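Local coordinates for protein Sqt1 (Chaetomium thermophilum, PDB 4ZOY) that probably acts as a dedicated WD40-repeat chaperone in ribosome biogenesis, capturing a nascent ribosomal protein while it is still being translated, at residues Ala20-Pro25 and Leu95-Pro100; Pro28-Thr33 and Gly47-Ile52; Ser213-Asp218 and Val236-Asn241; Gln244-Glu249 and Lys274-Pro279. All blocks are in the same frame, centred on the assembly; numbering follows the deposited sequence.

The four contacts lie on a ring of eight four-stranded antiparallel sheets, the blades of a beta-propeller. Interactions 1 and 2 share one blade, their centres about 10 Å apart: strands 18-23 and 30-36 are neighbours there, joined where Ala22 O lies 2.8 Å from Ala32 N. Interaction 1 then crosses to the following blade, while interaction 2 stays within its own. Interactions 3 and 4, centres about 9 Å apart, meet across another blade boundary, with Leu214 CB 3.5 Å from Phe246 CZ. Interaction 2 lies on the opposite side of the chain's centre from interactions 3 and 4, about 37 Å from interaction 4 between centres.

Interaction 1 (Ala20-Pro25 and Leu95-Pro100); sequences AIAQHP and LTFTLP
Phe97 reaches from strand 92-97 to the end of strand 18-23 and slides its ring under the backbone of Gln23 and His24. Its CB starts against Pro25 CD at 3.8 Å. With CG anti to the carbonyl carbon (chi1 -73°), the ring then enters the junction: CG meets His24 CA at 3.8 Å, CD2 presses on Gln23 C at 3.3 Å, and the edge at CE2 comes within 3.7 Å of Ala22 O. Over one face stands His24 CB, 4.2 Å from the ring centroid and almost on the ring normal, a CH-pi contact, while the imidazole beyond it is inclined obliquely to the phenyl plane. A serine at Phe97 would probably leave His24 CB without its aromatic floor and open a gap beneath the Gln23-His24 peptide. One step back along the strands, Ala22 CB packs on Leu95 CB at 3.8 Å. The strands run parallel, within 5°, without a direct backbone hydrogen bond between these segments; one water gives a bond to Ile21 O (2.7 Å) and a weak one to Leu95 O, another accepts from Phe97 N and gives weakly to Gln23 O. Such side-by-side first strands of successive blades are characteristic of the central channel of a WD40 propeller.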
# COMPACT_ATOMS: atom_id res chain seq x y z
N ALA A 20 -5.83 -2.61 -8.45
CA ALA A 20 -6.02 -1.80 -7.25
C ALA A 20 -7.18 -2.26 -6.41
O ALA A 20 -8.18 -2.79 -6.94
CB ALA A 20 -6.21 -0.34 -7.64
N ILE A 21 -7.07 -2.06 -5.10
CA ILE A 21 -8.15 -2.39 -4.18
C ILE A 21 -8.10 -1.46 -2.98
O ILE A 21 -7.02 -1.08 -2.51
CB ILE A 21 -8.06 -3.88 -3.75
CG1 ILE A 21 -9.19 -4.24 -2.77
CG2 ILE A 21 -6.68 -4.21 -3.17
CD1 ILE A 21 -9.36 -5.77 -2.57
N ALA A 22 -9.28 -1.06 -2.52
CA ALA A 22 -9.40 -0.25 -1.32
C ALA A 22 -10.54 -0.76 -0.46
O ALA A 22 -11.49 -1.35 -0.97
CB ALA A 22 -9.61 1.20 -1.68
N GLN A 23 -10.42 -0.54 0.84
CA GLN A 23 -11.38 -1.04 1.81
C GLN A 23 -11.87 0.12 2.66
O GLN A 23 -11.09 1.00 3.03
CB GLN A 23 -10.73 -2.11 2.69
CG GLN A 23 -11.66 -2.78 3.67
CD GLN A 23 -11.00 -3.99 4.28
OE1 GLN A 23 -9.81 -3.97 4.59
NE2 GLN A 23 -11.75 -5.08 4.40
N HIS A 24 -13.16 0.16 2.93
CA HIS A 24 -13.72 1.22 3.76
C HIS A 24 -13.17 1.11 5.19
O HIS A 24 -13.12 0.02 5.74
CB HIS A 24 -15.25 1.13 3.75
CG HIS A 24 -15.94 2.34 4.28
ND1 HIS A 24 -15.95 2.67 5.62
CD2 HIS A 24 -16.67 3.30 3.66
CE1 HIS A 24 -16.63 3.79 5.79
NE2 HIS A 24 -17.09 4.18 4.62
N PRO A 25 -12.74 2.24 5.78
CA PRO A 25 -12.07 2.13 7.09
C PRO A 25 -12.99 1.77 8.25
O PRO A 25 -12.50 1.30 9.27
CB PRO A 25 -11.49 3.54 7.29
CG PRO A 25 -12.32 4.43 6.46
CD PRO A 25 -12.67 3.60 5.24
N LEU A 95 -6.76 3.11 -5.83
CA LEU A 95 -8.05 3.35 -5.18
C LEU A 95 -7.84 3.64 -3.72
O LEU A 95 -6.99 3.02 -3.08
CB LEU A 95 -8.97 2.14 -5.28
CG LEU A 95 -9.57 1.86 -6.65
CD1 LEU A 95 -10.05 0.41 -6.66
CD2 LEU A 95 -10.72 2.82 -6.93
N THR A 96 -8.63 4.56 -3.18
CA THR A 96 -8.64 4.70 -1.74
C THR A 96 -9.97 5.25 -1.23
O THR A 96 -10.62 6.06 -1.89
CB THR A 96 -7.48 5.60 -1.26
OG1 THR A 96 -7.33 5.48 0.17
CG2 THR A 96 -7.73 7.02 -1.63
N PHE A 97 -10.39 4.73 -0.08
CA PHE A 97 -11.39 5.39 0.73
C PHE A 97 -10.65 6.37 1.63
O PHE A 97 -9.58 6.04 2.13
CB PHE A 97 -12.19 4.40 1.59
CG PHE A 97 -13.17 3.57 0.80
CD1 PHE A 97 -14.44 4.04 0.54
CD2 PHE A 97 -12.82 2.31 0.35
CE1 PHE A 97 -15.35 3.27 -0.18
CE2 PHE A 97 -13.73 1.53 -0.37
CZ PHE A 97 -14.99 2.01 -0.63
N THR A 98 -11.20 7.55 1.85
CA THR A 98 -10.50 8.50 2.70
C THR A 98 -10.60 8.15 4.18
O THR A 98 -11.50 7.44 4.62
CB THR A 98 -11.01 9.94 2.48
OG1 THR A 98 -12.44 9.97 2.62
CG2 THR A 98 -10.61 10.44 1.10
N LEU A 99 -9.62 8.65 4.94
CA LEU A 99 -9.63 8.59 6.39
C LEU A 99 -10.23 9.89 6.91
O LEU A 99 -10.11 10.92 6.25
CB LEU A 99 -8.21 8.38 6.93
CG LEU A 99 -7.57 7.03 6.58
CD1 LEU A 99 -6.10 7.04 6.97
CD2 LEU A 99 -8.31 5.88 7.27
N PRO A 100 -10.87 9.86 8.09
CA PRO A 100 -11.00 8.72 9.00
C PRO A 100 -12.19 7.80 8.77
O PRO A 100 -12.19 6.71 9.35
CB PRO A 100 -11.14 9.41 10.36
CG PRO A 100 -11.88 10.66 10.04
CD PRO A 100 -11.30 11.12 8.73
O HOH W 1 -6.11 0.68 -0.68
O HOH W 2 -8.70 2.95 1.47

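Interaction 2 (Pro28-Thr33 and Gly47-Ile52); sequences PNIVAT and GYVLDI
Ile30 and Val49 meet on one face of the hairpin, CG2 of the isoleucine 3.9 Å from CG1 of the valine; Ala32 CB follows along the same face, 4.3 Å from Val49 CG2. On the opposite face Val31 CB lies 4.2 Å from Ile52 CD1. Between these two layers runs an antiparallel ladder: Val31 and Leu50 form one hydrogen-bonded pair, with Leu50 N giving a 2.7 Å bond to Val31 O, and Thr33 and Tyr48 form the next. The ladder ends at Asn29, whose O accepts Ile52 N at 2.8 Å. The same residue brings its side chain alongside Asp51: ND2 donates to Asp51 OD1 at 2.9 Å, nearly straight at 176°. The acceptor lies in the amide plane, but the donor approaches from above the carboxylate, 51° out of its plane. Extension of Asp51 CG anti to the backbone N (chi1 -172°) carries the carboxylate out to this amide, and Ser53 OG also bonds OD1. Replacing Asp51 by alanine would probably leave the Asn29 amide free to turn and rob Ser53 OG of its acceptor. The chemistry is thus graded, apolar faces flanking the ladder and a charged oxygen shared by two polar groups fastening the open end of the hairpin.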
# COMPACT_ATOMS: atom_id res chain seq x y z
N PRO A 28 -15.56 -3.01 6.81
CA PRO A 28 -14.60 -3.85 6.07
C PRO A 28 -15.27 -4.62 4.93
O PRO A 28 -14.59 -5.07 4.01
CB PRO A 28 -14.06 -4.81 7.13
CG PRO A 28 -14.46 -4.24 8.45
CD PRO A 28 -15.69 -3.43 8.22
N ASN A 29 -16.59 -4.76 4.98
CA ASN A 29 -17.31 -5.45 3.91
C ASN A 29 -17.41 -4.63 2.63
O ASN A 29 -17.73 -5.15 1.57
CB ASN A 29 -18.71 -5.82 4.39
CG ASN A 29 -19.52 -4.62 4.82
OD1 ASN A 29 -19.12 -3.88 5.72
ND2 ASN A 29 -20.65 -4.39 4.15
N ILE A 30 -17.14 -3.33 2.71
CA ILE A 30 -17.22 -2.47 1.55
C ILE A 30 -15.84 -2.33 0.94
O ILE A 30 -14.94 -1.75 1.54
CB ILE A 30 -17.80 -1.09 1.90
CG1 ILE A 30 -19.20 -1.26 2.49
CG2 ILE A 30 -17.83 -0.19 0.67
CD1 ILE A 30 -19.88 0.04 2.82
N VAL A 31 -15.68 -2.89 -0.25
CA VAL A 31 -14.39 -2.96 -0.93
C VAL A 31 -14.53 -2.51 -2.38
O VAL A 31 -15.48 -2.90 -3.06
CB VAL A 31 -13.83 -4.39 -0.88
CG1 VAL A 31 -12.56 -4.50 -1.69
CG2 VAL A 31 -13.58 -4.81 0.56
N ALA A 32 -13.60 -1.67 -2.83
CA ALA A 32 -13.54 -1.23 -4.22
C ALA A 32 -12.37 -1.88 -4.94
O ALA A 32 -11.29 -2.01 -4.39
CB ALA A 32 -13.43 0.29 -4.29
N THR A 33 -12.60 -2.28 -6.19
CA THR A 33 -11.55 -2.90 -7.00
C THR A 33 -11.45 -2.19 -8.33
O THR A 33 -12.43 -1.65 -8.82
CB THR A 33 -11.81 -4.42 -7.20
OG1 THR A 33 -13.08 -4.61 -7.84
CG2 THR A 33 -11.82 -5.13 -5.86
N GLY A 47 -13.78 0.14 -12.56
CA GLY A 47 -13.78 -0.18 -11.15
C GLY A 47 -15.14 -0.64 -10.70
O GLY A 47 -16.16 -0.40 -11.36
N TYR A 48 -15.16 -1.31 -9.55
CA TYR A 48 -16.40 -1.77 -8.95
C TYR A 48 -16.35 -1.58 -7.45
O TYR A 48 -15.27 -1.58 -6.84
CB TYR A 48 -16.63 -3.25 -9.26
CG TYR A 48 -16.91 -3.54 -10.71
CD1 TYR A 48 -18.19 -3.39 -11.24
CD2 TYR A 48 -15.90 -3.98 -11.56
CE1 TYR A 48 -18.45 -3.66 -12.57
CE2 TYR A 48 -16.15 -4.26 -12.90
CZ TYR A 48 -17.43 -4.10 -13.39
OH TYR A 48 -17.69 -4.37 -14.72
N VAL A 49 -17.52 -1.41 -6.83
CA VAL A 49 -17.61 -1.50 -5.39
C VAL A 49 -18.38 -2.75 -5.04
O VAL A 49 -19.44 -3.02 -5.62
CB VAL A 49 -18.28 -0.27 -4.76
CG1 VAL A 49 -18.30 -0.41 -3.24
CG2 VAL A 49 -17.56 1.00 -5.18
N LEU A 50 -17.85 -3.52 -4.11
CA LEU A 50 -18.44 -4.79 -3.71
C LEU A 50 -18.85 -4.75 -2.26
O LEU A 50 -18.28 -4.00 -1.46
CB LEU A 50 -17.45 -5.94 -3.92
CG LEU A 50 -16.78 -6.01 -5.29
CD1 LEU A 50 -15.66 -7.03 -5.29
CD2 LEU A 50 -17.80 -6.37 -6.37
N ASP A 51 -19.86 -5.56 -1.92
CA ASP A 51 -20.26 -5.80 -0.54
C ASP A 51 -19.99 -7.26 -0.21
O ASP A 51 -20.74 -8.15 -0.60
CB ASP A 51 -21.74 -5.46 -0.33
CG ASP A 51 -22.15 -5.51 1.13
OD1 ASP A 51 -21.44 -6.13 1.94
OD2 ASP A 51 -23.21 -4.93 1.46
N ILE A 52 -18.91 -7.50 0.53
CA ILE A 52 -18.38 -8.84 0.77
C ILE A 52 -19.20 -9.58 1.85
O ILE A 52 -19.08 -10.79 2.03
CB ILE A 52 -16.86 -8.74 1.13
CG1 ILE A 52 -16.00 -8.83 -0.14
CG2 ILE A 52 -16.38 -9.82 2.09
CD1 ILE A 52 -16.25 -7.76 -1.15

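Interaction 3 (Ser213-Asp218 and Val236-Asn241); sequences SLHVYD and VVSLTN
Val236 opens the pairing with Val216: its N donates to Val216 O at 2.8 Å, and its CG2 lies 3.7 Å from Val216 CG1, the two side chains crossing obliquely where the chain turns a corner into the edge strand. Val237 points the same way as Val216, side by side, with CB 3.9 Å from Val216 CG2; its CG1 reaches on to Leu214 CD2 at 4.2 Å. Ser238 belongs to the other face. Its OG sits at the edge of the His215 imidazole, near the ring plane, and shares a 2.8 Å hydrogen bond with ND1 in which either atom may be the donor. The imidazole is brought there by His215 CG lying beside its backbone N (chi1 -63°). Thr235 OG1 and Asn232 ND2 also bond this hydroxyl, so the link to the histidine is part of a small polar network. Leu239 makes the regular antiparallel pair with Leu214, N and O of each bonded to the other at 2.9 Å both ways. Thr240 ends the contact with CG2 4.1 Å from Ser213 CB. Strand 235-239 is the outermost strand of this blade. Strand 214-218 lies between it and strand 204-209 and carries Tyr217-Asp218, where a WD repeat typically has Trp-Asp; the Asp218 carboxylate bonds Ala223 and Ala224 N in the short helix 222-225. Leu214, Val237 and Leu239 all pack on Val276 of strand 273-277 in the next blade.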
# COMPACT_ATOMS: atom_id res chain seq x y z
N SER A 213 15.92 8.98 -5.57
CA SER A 213 15.74 9.98 -4.51
C SER A 213 14.61 9.65 -3.53
O SER A 213 13.64 8.95 -3.85
CB SER A 213 15.50 11.37 -5.11
OG SER A 213 14.35 11.43 -5.93
N LEU A 214 14.80 10.15 -2.31
CA LEU A 214 13.82 10.13 -1.23
C LEU A 214 13.56 11.56 -0.79
O LEU A 214 14.51 12.28 -0.50
CB LEU A 214 14.32 9.32 -0.03
CG LEU A 214 13.70 9.57 1.35
CD1 LEU A 214 12.28 8.98 1.42
CD2 LEU A 214 14.54 8.98 2.47
N HIS A 215 12.30 11.97 -0.75
CA HIS A 215 11.94 13.27 -0.19
C HIS A 215 10.85 13.06 0.85
O HIS A 215 9.92 12.28 0.63
CB HIS A 215 11.48 14.24 -1.27
CG HIS A 215 12.56 14.56 -2.25
ND1 HIS A 215 13.63 15.37 -1.93
CD2 HIS A 215 12.76 14.14 -3.52
CE1 HIS A 215 14.43 15.45 -2.98
NE2 HIS A 215 13.94 14.71 -3.95
N VAL A 216 10.98 13.74 1.98
CA VAL A 216 9.99 13.65 3.03
C VAL A 216 9.41 15.04 3.25
O VAL A 216 10.06 15.92 3.81
CB VAL A 216 10.59 13.09 4.33
CG1 VAL A 216 9.50 12.92 5.36
CG2 VAL A 216 11.27 11.73 4.06
N TYR A 217 8.17 15.23 2.79
CA TYR A 217 7.57 16.56 2.71
C TYR A 217 6.91 16.99 4.00
O TYR A 217 6.21 16.22 4.65
CB TYR A 217 6.53 16.63 1.59
CG TYR A 217 7.01 16.01 0.30
CD1 TYR A 217 7.88 16.68 -0.55
CD2 TYR A 217 6.58 14.75 -0.06
CE1 TYR A 217 8.32 16.09 -1.73
CE2 TYR A 217 7.00 14.16 -1.23
CZ TYR A 217 7.87 14.83 -2.06
OH TYR A 217 8.29 14.21 -3.21
N ASP A 218 7.14 18.26 4.34
CA ASP A 218 6.48 18.94 5.44
C ASP A 218 5.10 19.43 5.00
O ASP A 218 4.91 20.62 4.74
CB ASP A 218 7.34 20.11 5.92
CG ASP A 218 6.73 20.87 7.09
OD1 ASP A 218 6.08 20.24 7.94
OD2 ASP A 218 6.94 22.10 7.15
N VAL A 236 11.78 17.72 5.08
CA VAL A 236 12.58 17.56 6.29
C VAL A 236 13.78 16.65 6.05
O VAL A 236 14.75 16.66 6.83
CB VAL A 236 11.79 16.98 7.47
CG1 VAL A 236 10.64 17.90 7.84
CG2 VAL A 236 11.28 15.57 7.15
N VAL A 237 13.69 15.85 4.99
CA VAL A 237 14.77 14.98 4.50
C VAL A 237 14.73 14.99 2.98
O VAL A 237 13.66 14.84 2.39
CB VAL A 237 14.64 13.51 4.99
CG1 VAL A 237 15.62 12.60 4.24
CG2 VAL A 237 14.83 13.41 6.47
N SER A 238 15.88 15.20 2.35
CA SER A 238 16.03 15.05 0.91
C SER A 238 17.35 14.34 0.65
O SER A 238 18.42 14.86 0.99
CB SER A 238 16.01 16.42 0.21
OG SER A 238 14.69 16.94 0.12
N LEU A 239 17.27 13.15 0.07
CA LEU A 239 18.46 12.37 -0.25
C LEU A 239 18.39 11.92 -1.70
O LEU A 239 17.33 11.49 -2.18
CB LEU A 239 18.60 11.16 0.68
CG LEU A 239 18.91 11.53 2.13
CD1 LEU A 239 18.66 10.34 3.04
CD2 LEU A 239 20.36 11.99 2.25
N THR A 240 19.51 12.03 -2.41
CA THR A 240 19.52 11.72 -3.83
C THR A 240 20.70 10.85 -4.21
O THR A 240 21.47 10.40 -3.35
CB THR A 240 19.59 13.00 -4.70
OG1 THR A 240 20.89 13.59 -4.57
CG2 THR A 240 18.52 14.01 -4.28
N ASN A 241 20.86 10.64 -5.52
CA ASN A 241 21.90 9.77 -6.06
C ASN A 241 23.32 10.26 -5.79
O ASN A 241 24.27 9.47 -5.83
CB ASN A 241 21.70 9.60 -7.57
CG ASN A 241 21.62 10.92 -8.32
OD1 ASN A 241 21.49 11.99 -7.72
ND2 ASN A 241 21.69 10.85 -9.65

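Interaction 4 (Gln244-Glu249 and Lys274-Pro279); sequences QRFAVE and KIVGLP
Lys274 gives its amine to the backbone of the loop: NZ donates to Arg245 O at 2.9 Å, approaching from 38° above the carbonyl plane rather than on a lone pair. The aliphatic part of the chain is lined on its way there. CB lies 4.0 Å from Phe246 CE1, CG runs past Val248 CG2 at 4.1 Å in the opposite direction, and CE is 3.6 Å from Phe246 O. A bend at chi2 (-75°) followed by two extended torsions steers the lysine along this path to the carbonyl. Beside it, Phe246 CE1 touches Val276 CG2 at 3.9 Å, the two side chains crossing at about a right angle. Phe246 CG is anti to its backbone N (chi1 180°), which carries the ring in from the loop toward strand 273-277. Farther out, Leu239 of the preceding blade and Ile320 of the neighbouring strand 320-324 also pack on this ring. The amine has a second partner there, Ser323 OG. Arg245 lays its guanidinium near the same amine, with NZ over one face and 4.3 Å from NH1; a crystal neighbour also touches this arginine. A buried lysine is therefore held by a backbone carbonyl and a serine hydroxyl, and the nearby positive charge would probably make its protonated form somewhat less stable.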
# COMPACT_ATOMS: atom_id res chain seq x y z
N GLN A 244 26.34 9.22 -1.67
CA GLN A 244 26.90 7.90 -1.93
C GLN A 244 26.48 6.82 -0.93
O GLN A 244 26.37 5.65 -1.28
CB GLN A 244 28.43 7.98 -1.95
CG GLN A 244 29.01 8.60 -3.21
CD GLN A 244 30.48 8.95 -3.07
OE1 GLN A 244 30.98 9.18 -1.97
NE2 GLN A 244 31.19 8.99 -4.20
N ARG A 245 26.25 7.23 0.31
CA ARG A 245 25.89 6.30 1.36
C ARG A 245 24.40 5.93 1.24
O ARG A 245 23.93 4.96 1.84
CB ARG A 245 26.23 6.90 2.73
CG ARG A 245 25.67 6.18 3.92
CD ARG A 245 26.07 4.72 3.86
NE ARG A 245 25.45 3.96 4.93
CZ ARG A 245 25.66 2.66 5.14
NH1 ARG A 245 26.44 1.98 4.31
NH2 ARG A 245 25.06 2.04 6.15
N PHE A 246 23.68 6.68 0.41
CA PHE A 246 22.25 6.47 0.26
C PHE A 246 21.88 5.82 -1.07
O PHE A 246 20.90 5.07 -1.15
CB PHE A 246 21.50 7.80 0.38
CG PHE A 246 20.01 7.66 0.23
CD1 PHE A 246 19.27 7.07 1.24
CD2 PHE A 246 19.36 8.08 -0.93
CE1 PHE A 246 17.91 6.91 1.13
CE2 PHE A 246 17.97 7.92 -1.05
CZ PHE A 246 17.26 7.33 -0.01
N ALA A 247 22.65 6.12 -2.11
CA ALA A 247 22.31 5.77 -3.48
C ALA A 247 22.07 4.27 -3.68
O ALA A 247 22.92 3.45 -3.36
CB ALA A 247 23.41 6.25 -4.42
N VAL A 248 20.90 3.94 -4.21
CA VAL A 248 20.59 2.57 -4.57
C VAL A 248 20.50 2.47 -6.08
O VAL A 248 19.52 2.88 -6.68
CB VAL A 248 19.26 2.10 -3.93
CG1 VAL A 248 18.88 0.72 -4.44
CG2 VAL A 248 19.39 2.06 -2.42
N GLU A 249 21.56 1.94 -6.70
CA GLU A 249 21.60 1.89 -8.16
C GLU A 249 20.46 1.04 -8.71
O GLU A 249 20.29 -0.12 -8.32
CB GLU A 249 22.95 1.34 -8.64
CG GLU A 249 23.10 1.35 -10.15
CD GLU A 249 24.52 1.08 -10.61
OE1 GLU A 249 25.25 0.37 -9.89
OE2 GLU A 249 24.90 1.59 -11.69
N LYS A 274 17.43 1.08 2.85
CA LYS A 274 18.09 2.12 3.64
C LYS A 274 17.16 2.60 4.73
O LYS A 274 15.97 2.80 4.48
CB LYS A 274 18.51 3.31 2.76
CG LYS A 274 19.43 2.97 1.60
CD LYS A 274 20.84 2.73 2.10
CE LYS A 274 21.76 2.31 0.96
NZ LYS A 274 23.18 2.19 1.46
N ILE A 275 17.69 2.77 5.94
CA ILE A 275 16.95 3.30 7.08
C ILE A 275 17.43 4.73 7.35
O ILE A 275 18.63 4.94 7.56
CB ILE A 275 17.14 2.45 8.36
CG1 ILE A 275 16.88 0.97 8.06
CG2 ILE A 275 16.22 2.95 9.47
CD1 ILE A 275 15.49 0.67 7.50
N VAL A 276 16.51 5.69 7.33
CA VAL A 276 16.86 7.11 7.45
C VAL A 276 16.09 7.73 8.61
O VAL A 276 14.90 7.47 8.79
CB VAL A 276 16.55 7.88 6.15
CG1 VAL A 276 16.87 9.36 6.30
CG2 VAL A 276 17.34 7.29 4.99
N GLY A 277 16.76 8.55 9.41
CA GLY A 277 16.10 9.21 10.52
C GLY A 277 15.18 10.35 10.10
O GLY A 277 15.45 11.07 9.13
N LEU A 278 14.10 10.50 10.86
CA LEU A 278 13.14 11.60 10.67
C LEU A 278 13.09 12.46 11.91
O LEU A 278 13.33 11.97 13.01
CB LEU A 278 11.75 11.06 10.39
CG LEU A 278 11.56 10.20 9.14
CD1 LEU A 278 10.11 9.72 9.13
CD2 LEU A 278 11.91 10.98 7.88
N PRO A 279 12.75 13.75 11.75
CA PRO A 279 12.50 14.55 12.95
C PRO A 279 11.16 14.19 13.58
O PRO A 279 10.23 13.83 12.86
CB PRO A 279 12.49 15.98 12.40
CG PRO A 279 11.90 15.82 11.03
CD PRO A 279 12.50 14.51 10.52